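Local coordinates for protein carbamate kinase (Aeropyrum pernix, PDB 2E9Y) that probably catalyses the reversible transfer of phosphate between ATP and carbamate, making or consuming carbamoyl phosphate, at residues 283-286 with 287-291; 213-216 with 217-220; 262-266 with 267-271. All coordinates share one frame; numbering follows the deposited sequence.

Three helix ends in one chain illustrate how local contacts fix where a helix starts and stops. Interaction 2 comes first along the chain: residues 213-220 lead from the loop after strand 207-209 into helix 216-226. Interaction 3 (262-271) ends helix 258-266 and turns the chain into the loop before helix 275-289, whose C-terminal end is interaction 1 (283-291). Each contact closes only a turn of its own; they stand in series and neither nest nor cross. Interactions 1 and 3 touch, through a salt bridge from E287 to K262 and packing of I283 on K262. Interaction 2 touches neither, though helix 275-289 packs against helix 216-226.

Interaction 1: residues 283-286 with 287-291; sequences ISFV and ERTGK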
loop_
_atom_site.group_PDB
_atom_site.type_symbol
_atom_site.label_atom_id
_atom_site.label_comp_id
_atom_site.label_asym_id
_atom_site.label_seq_id
_atom_site.Cartn_x
_atom_site.Cartn_y
_atom_site.Cartn_z
ATOM N N ILE A 283 -23.996 15.547 7.723
ATOM C CA ILE A 283 -24.456 16.355 8.851
ATOM C C ILE A 283 -23.296 16.716 9.775
ATOM O O ILE A 283 -23.160 17.868 10.190
ATOM C CB ILE A 283 -25.529 15.611 9.677
ATOM C CG1 ILE A 283 -26.814 15.473 8.857
ATOM C CG2 ILE A 283 -25.792 16.352 10.977
ATOM C CD1 ILE A 283 -27.874 14.594 9.501
ATOM N N SER A 284 -22.457 15.732 10.091
ATOM C CA SER A 284 -21.318 15.967 10.972
ATOM C C SER A 284 -20.398 17.055 10.427
ATOM O O SER A 284 -19.915 17.906 11.174
ATOM C CB SER A 284 -20.527 14.671 11.169
ATOM O OG SER A 284 -19.402 14.875 12.005
ATOM N N PHE A 285 -20.162 17.028 9.120
ATOM C CA PHE A 285 -19.295 18.017 8.494
ATOM C C PHE A 285 -19.883 19.412 8.672
ATOM O O PHE A 285 -19.183 20.345 9.060
ATOM C CB PHE A 285 -19.130 17.719 7.004
ATOM C CG PHE A 285 -18.209 18.673 6.297
ATOM C CD1 PHE A 285 -16.840 18.643 6.541
ATOM C CD2 PHE A 285 -18.712 19.618 5.408
ATOM C CE1 PHE A 285 -15.983 19.537 5.913
ATOM C CE2 PHE A 285 -17.864 20.521 4.773
ATOM C CZ PHE A 285 -16.498 20.483 5.023
ATOM N N VAL A 286 -21.172 19.554 8.381
ATOM C CA VAL A 286 -21.825 20.849 8.523
ATOM C C VAL A 286 -21.767 21.348 9.970
ATOM O O VAL A 286 -21.450 22.514 10.217
ATOM C CB VAL A 286 -23.302 20.787 8.065
ATOM C CG1 VAL A 286 -23.980 22.126 8.316
ATOM C CG2 VAL A 286 -23.372 20.444 6.582
ATOM N N GLU A 287 -22.057 20.469 10.925
ATOM C CA GLU A 287 -22.048 20.853 12.335
ATOM C C GLU A 287 -20.667 21.234 12.857
ATOM O O GLU A 287 -20.529 22.188 13.623
ATOM C CB GLU A 287 -22.613 19.726 13.202
ATOM C CG GLU A 287 -24.025 19.300 12.830
ATOM C CD GLU A 287 -24.553 18.212 13.739
ATOM O OE1 GLU A 287 -23.777 17.288 14.067
ATOM O OE2 GLU A 287 -25.741 18.272 14.117
ATOM N N ARG A 288 -19.643 20.496 12.436
ATOM C CA ARG A 288 -18.284 20.764 12.898
ATOM C C ARG A 288 -17.540 21.871 12.167
ATOM O O ARG A 288 -16.631 22.476 12.737
ATOM C CB ARG A 288 -17.443 19.485 12.835
ATOM C CG ARG A 288 -17.964 18.371 13.726
ATOM C CD ARG A 288 -16.953 17.248 13.851
ATOM N NE ARG A 288 -15.703 17.709 14.445
ATOM C CZ ARG A 288 -14.685 16.913 14.753
ATOM N NH1 ARG A 288 -14.766 15.610 14.524
ATOM N NH2 ARG A 288 -13.585 17.420 15.293
ATOM N N THR A 289 -17.910 22.144 10.918
ATOM C CA THR A 289 -17.216 23.172 10.147
ATOM C C THR A 289 -18.083 24.360 9.762
ATOM O O THR A 289 -17.573 25.460 9.551
ATOM C CB THR A 289 -16.634 22.599 8.843
ATOM O OG1 THR A 289 -17.699 22.354 7.914
ATOM C CG2 THR A 289 -15.876 21.303 9.118
ATOM N N GLY A 290 -19.387 24.140 9.659
ATOM C CA GLY A 290 -20.275 25.224 9.282
ATOM C C GLY A 290 -20.310 25.422 7.778
ATOM O O GLY A 290 -20.907 26.378 7.285
ATOM N N LYS A 291 -19.665 24.522 7.043
ATOM C CA LYS A 291 -19.644 24.598 5.585
ATOM C C LYS A 291 -20.579 23.544 4.994
ATOM O O LYS A 291 -20.876 22.533 5.634
ATOM C CB LYS A 291 -18.222 24.389 5.059
ATOM C CG LYS A 291 -17.262 25.520 5.403
ATOM C CD LYS A 291 -15.852 25.209 4.929
ATOM C CE LYS A 291 -14.951 26.437 5.001
ATOM N NZ LYS A 291 -14.841 26.990 6.377
#
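With CG of F285 turned anti to the backbone N (chi1 -178°) and OG1 of T289 lodged between its own N and carbonyl carbon (chi1 73°), ring and hydroxyl meet where helix 275-289 ends in an ST turn. T289 OG1 stands 3.5 Å above the plane of the F285 ring, over its centre, and T289 CG2 lies 3.7 Å from F285 CE1. The hydroxyl works in both directions: T289 OG1 donates to F285 O at 2.7 Å and accepts from K291 N at 3.1 Å, the latter bond making the ST turn. F285 O is gripped twice, T289 N and T289 OG1 reaching it from opposite faces of the carbonyl plane. G290 follows with positive phi (82°), where a side chain would jam against the preceding carbonyl oxygen. On the flank, E287 runs alongside I283, E287 CD 3.6 Å from I283 CG2, and its OE2 forms a salt bridge with K262 of helix 258-266. The F285 ring also packs on S221 and A224 of helix 216-226; an alanine here would probably leave a gap between the two helices and strip the T289 hydroxyl of the ring beneath it. K291 O is buried without a hydrogen-bonding partner; V286 CA approaches it at 3.5 Å in a CA-H...O contact.

Interaction 2: residues 213-216 with 217-220; sequences VVDK and DLAS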
loop_
_atom_site.group_PDB
_atom_site.type_symbol
_atom_site.label_atom_id
_atom_site.label_comp_id
_atom_site.label_asym_id
_atom_site.label_seq_id
_atom_site.Cartn_x
_atom_site.Cartn_y
_atom_site.Cartn_z
ATOM N N VAL A 213 -13.191 -2.428 11.010
ATOM C CA VAL A 213 -13.322 -1.625 9.807
ATOM C C VAL A 213 -13.914 -0.287 10.230
ATOM O O VAL A 213 -14.563 -0.187 11.272
ATOM C CB VAL A 213 -14.232 -2.292 8.754
ATOM C CG1 VAL A 213 -13.597 -3.589 8.278
ATOM C CG2 VAL A 213 -15.612 -2.553 9.333
ATOM N N VAL A 214 -13.658 0.746 9.440
ATOM C CA VAL A 214 -14.186 2.071 9.738
ATOM C C VAL A 214 -14.977 2.528 8.521
ATOM O O VAL A 214 -14.516 2.374 7.392
ATOM C CB VAL A 214 -13.037 3.063 10.029
ATOM C CG1 VAL A 214 -13.581 4.471 10.221
ATOM C CG2 VAL A 214 -12.275 2.605 11.264
ATOM N N ASP A 215 -16.174 3.066 8.750
ATOM C CA ASP A 215 -17.017 3.539 7.657
ATOM C C ASP A 215 -16.253 4.606 6.869
ATOM O O ASP A 215 -15.794 5.603 7.437
ATOM C CB ASP A 215 -18.313 4.135 8.209
ATOM C CG ASP A 215 -19.280 4.526 7.119
ATOM O OD1 ASP A 215 -19.126 5.630 6.557
ATOM O OD2 ASP A 215 -20.190 3.724 6.818
ATOM N N LYS A 216 -16.127 4.407 5.562
ATOM C CA LYS A 216 -15.379 5.349 4.736
ATOM C C LYS A 216 -16.000 6.738 4.656
ATOM O O LYS A 216 -15.294 7.727 4.468
ATOM C CB LYS A 216 -15.194 4.784 3.324
ATOM C CG LYS A 216 -16.475 4.577 2.532
ATOM C CD LYS A 216 -16.812 5.800 1.701
ATOM C CE LYS A 216 -17.906 5.490 0.688
ATOM N NZ LYS A 216 -18.187 6.662 -0.178
ATOM N N ASP A 217 -17.316 6.822 4.792
ATOM C CA ASP A 217 -17.969 8.123 4.725
ATOM C C ASP A 217 -17.779 8.897 6.024
ATOM O O ASP A 217 -17.457 10.089 6.000
ATOM C CB ASP A 217 -19.450 7.947 4.388
ATOM C CG ASP A 217 -19.650 7.396 2.988
ATOM O OD1 ASP A 217 -19.058 7.968 2.050
ATOM O OD2 ASP A 217 -20.382 6.397 2.824
ATOM N N LEU A 218 -17.962 8.226 7.157
ATOM C CA LEU A 218 -17.767 8.880 8.448
ATOM C C LEU A 218 -16.315 9.340 8.552
ATOM O O LEU A 218 -16.032 10.448 9.014
ATOM C CB LEU A 218 -18.085 7.913 9.595
ATOM C CG LEU A 218 -19.530 7.407 9.652
ATOM C CD1 LEU A 218 -19.733 6.580 10.914
ATOM C CD2 LEU A 218 -20.486 8.600 9.628
ATOM N N ALA A 219 -15.395 8.483 8.116
ATOM C CA ALA A 219 -13.974 8.810 8.158
ATOM C C ALA A 219 -13.636 9.980 7.234
ATOM O O ALA A 219 -12.862 10.859 7.609
ATOM C CB ALA A 219 -13.133 7.584 7.774
ATOM N N SER A 220 -14.211 9.985 6.034
ATOM C CA SER A 220 -13.967 11.059 5.067
ATOM C C SER A 220 -14.476 12.390 5.601
ATOM O O SER A 220 -13.866 13.437 5.372
ATOM C CB SER A 220 -14.655 10.750 3.733
ATOM O OG SER A 220 -14.071 9.617 3.110
HETATM O O HOH W 1 -20.622 4.239 4.180
#
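From V214 to A219 the backbone passes from extended to helical, the change falling after D215 (psi 125°), so that K216 opens helix 216-226. A219 N donates to D215 O at 3.0 Å, and S220 N to K216 O. Ahead of the helix, the D215 side chain reaches forward to the N-H groups of the first turn. Its OD1 accepts from L218 N at 2.9 Å in a fairly straight bond (N-H...O 160°), met on the anti side and close to the carboxylate plane; a weak bond from D217 N adds to the grip. The L218 side chain crosses that of D215 at about a right angle, its CG against the aspartate CB. K216 O holds a pair of donors as well: S220 OG comes to 2.6 Å from K216 O on the face opposite that used by S220 N, and the same hydroxyl is hydrogen-bonded to T52. In one of its two modelled conformers K216 has CG between its backbone N and carbonyl carbon (chi1 64°) and bends again at the next bond, which lays the chain alongside D217. There K216 NZ meets D217 OD1 on the syn side, somewhat out of the carboxylate plane, in a salt bridge of 2.7 Å, and donates to L11 O. The other oxygen, D217 OD2, pairs with K278 of helix 275-289. D215 OD1 and D217 OD2 lie 4.0 Å apart; a water bridges the two carboxylates, donating to D215 OD2 at 2.7 Å and to D217 OD2 at 2.6 Å, which probably eases the repulsion between them. An aspartate N-cap of this kind is a classic helix start; in this amino acid kinase fold it begins a helix that packs on strand 6-10 of the central sheet.

Interaction 3: residues 262-266 with 267-271; sequences KKYLR and EGHFP
K263 O receives a weak, bent bond from E267 N at 3.4 Å, while the lysine's charged end pairs with E260 one turn back. Next, Y264 O accepts twice, from E267 N at 3.1 Å, well above the carbonyl plane, and from H269 N at 3.3 Å on the opposite face; the two bonds fold the chain back over the helix end. The Y264 side chain leans the same way and makes a T-shaped pair with H269: the phenol ring turns its edge, at CD1, to the imidazole face, offset toward the rim, with ring centroids 5.2 Å apart and planes at 82°. With CG beside the backbone N (chi1 -73°) the Y264 ring reaches H269; Y264 CB, placed by the backbone, lies 3.6 Å from F270 CE2. L265 meets that phenyl at its edge, L265 CD1 lying in the ring plane and 4.0 Å from F270 CD2, whereas H269 CB sits over the centre of one face. F270, buried, continues inward to V279 of helix 275-289 and to V241, and L265 adds a contact with E280 of the same helix. L265 O accepts from G268 N at 3.3 Å and also from a water, which in turn accepts from F270 N at 2.8 Å and bridges helix end and loop. The nested pair of backbone bonds, H269 N to Y264 O and G268 N to L265 O, with G268 at positive phi as the C-prime residue, is the Schellman motif that terminates helix 258-266.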
loop_
_atom_site.group_PDB
_atom_site.type_symbol
_atom_site.label_atom_id
_atom_site.label_comp_id
_atom_site.label_asym_id
_atom_site.label_seq_id
_atom_site.Cartn_x
_atom_site.Cartn_y
_atom_site.Cartn_z
ATOM N N LYS A 262 -31.212 15.373 10.143
ATOM C CA LYS A 262 -30.924 14.682 11.394
ATOM C C LYS A 262 -32.194 14.067 11.979
ATOM O O LYS A 262 -32.147 13.007 12.604
ATOM C CB LYS A 262 -30.297 15.654 12.398
ATOM C CG LYS A 262 -29.494 14.982 13.492
ATOM C CD LYS A 262 -28.644 15.992 14.252
ATOM C CE LYS A 262 -27.588 15.294 15.092
ATOM N NZ LYS A 262 -26.655 16.257 15.735
ATOM N N LYS A 263 -33.328 14.734 11.778
ATOM C CA LYS A 263 -34.602 14.222 12.273
ATOM C C LYS A 263 -34.978 12.960 11.502
ATOM O O LYS A 263 -35.369 11.951 12.092
ATOM C CB LYS A 263 -35.710 15.260 12.096
ATOM C CG LYS A 263 -35.531 16.541 12.889
ATOM C CD LYS A 263 -36.694 17.487 12.610
ATOM C CE LYS A 263 -36.511 18.831 13.289
ATOM N NZ LYS A 263 -37.598 19.780 12.907
ATOM N N TYR A 264 -34.871 13.030 10.177
ATOM C CA TYR A 264 -35.195 11.893 9.324
ATOM C C TYR A 264 -34.284 10.714 9.650
ATOM O O TYR A 264 -34.723 9.561 9.672
ATOM C CB TYR A 264 -35.034 12.268 7.848
ATOM C CG TYR A 264 -36.119 13.181 7.318
ATOM C CD1 TYR A 264 -37.450 12.762 7.283
ATOM C CD2 TYR A 264 -35.820 14.462 6.852
ATOM C CE1 TYR A 264 -38.458 13.594 6.800
ATOM C CE2 TYR A 264 -36.821 15.304 6.367
ATOM C CZ TYR A 264 -38.137 14.862 6.346
ATOM O OH TYR A 264 -39.138 15.689 5.895
ATOM N N LEU A 265 -33.014 11.017 9.902
ATOM C CA LEU A 265 -32.017 10.000 10.225
ATOM C C LEU A 265 -32.396 9.195 11.465
ATOM O O LEU A 265 -32.274 7.973 11.481
ATOM C CB LEU A 265 -30.650 10.657 10.441
ATOM C CG LEU A 265 -29.487 9.728 10.800
ATOM C CD1 LEU A 265 -29.232 8.757 9.657
ATOM C CD2 LEU A 265 -28.240 10.555 11.080
ATOM N N ARG A 266 -32.857 9.885 12.504
ATOM C CA ARG A 266 -33.244 9.226 13.746
ATOM C C ARG A 266 -34.492 8.359 13.614
ATOM O O ARG A 266 -34.763 7.521 14.474
ATOM C CB ARG A 266 -33.467 10.265 14.847
ATOM C CG ARG A 266 -32.216 11.035 15.241
ATOM C CD ARG A 266 -32.504 11.986 16.389
ATOM N NE ARG A 266 -33.029 11.279 17.556
ATOM C CZ ARG A 266 -33.396 11.871 18.688
ATOM N NH1 ARG A 266 -33.299 13.188 18.813
ATOM N NH2 ARG A 266 -33.864 11.146 19.697
ATOM N N GLU A 267 -35.251 8.552 12.541
ATOM C CA GLU A 267 -36.471 7.781 12.334
ATOM C C GLU A 267 -36.283 6.593 11.393
ATOM O O GLU A 267 -37.253 5.954 10.988
ATOM C CB GLU A 267 -37.580 8.692 11.801
ATOM C CG GLU A 267 -37.991 9.795 12.767
ATOM C CD GLU A 267 -38.692 9.263 14.002
ATOM O OE1 GLU A 267 -39.787 8.677 13.861
ATOM O OE2 GLU A 267 -38.150 9.429 15.115
ATOM N N GLY A 268 -35.034 6.308 11.040
ATOM C CA GLY A 268 -34.751 5.185 10.164
ATOM C C GLY A 268 -35.098 5.372 8.699
ATOM O O GLY A 268 -35.299 4.395 7.976
ATOM N N HIS A 269 -35.165 6.620 8.252
ATOM C CA HIS A 269 -35.482 6.915 6.860
ATOM C C HIS A 269 -34.358 6.497 5.921
ATOM O O HIS A 269 -34.591 6.238 4.741
ATOM C CB HIS A 269 -35.741 8.414 6.687
ATOM C CG HIS A 269 -37.191 8.779 6.669
ATOM N ND1 HIS A 269 -37.954 8.735 5.523
ATOM C CD2 HIS A 269 -38.023 9.173 7.661
ATOM C CE1 HIS A 269 -39.195 9.088 5.809
ATOM N NE2 HIS A 269 -39.263 9.359 7.100
ATOM N N PHE A 270 -33.142 6.429 6.451
ATOM C CA PHE A 270 -31.976 6.079 5.647
ATOM C C PHE A 270 -31.324 4.774 6.089
ATOM O O PHE A 270 -30.723 4.701 7.161
ATOM C CB PHE A 270 -30.965 7.222 5.718
ATOM C CG PHE A 270 -31.581 8.576 5.503
ATOM C CD1 PHE A 270 -32.216 8.882 4.302
ATOM C CD2 PHE A 270 -31.555 9.533 6.510
ATOM C CE1 PHE A 270 -32.818 10.124 4.107
ATOM C CE2 PHE A 270 -32.154 10.778 6.326
ATOM C CZ PHE A 270 -32.786 11.074 5.123
ATOM N N PRO A 271 -31.422 3.728 5.249
ATOM C CA PRO A 271 -30.855 2.404 5.524
ATOM C C PRO A 271 -29.451 2.454 6.116
ATOM O O PRO A 271 -28.539 3.030 5.526
ATOM C CB PRO A 271 -30.880 1.734 4.154
ATOM C CG PRO A 271 -32.116 2.310 3.537
ATOM C CD PRO A 271 -31.993 3.777 3.892
HETATM O O HOH W 2 -32.085 6.637 9.067
#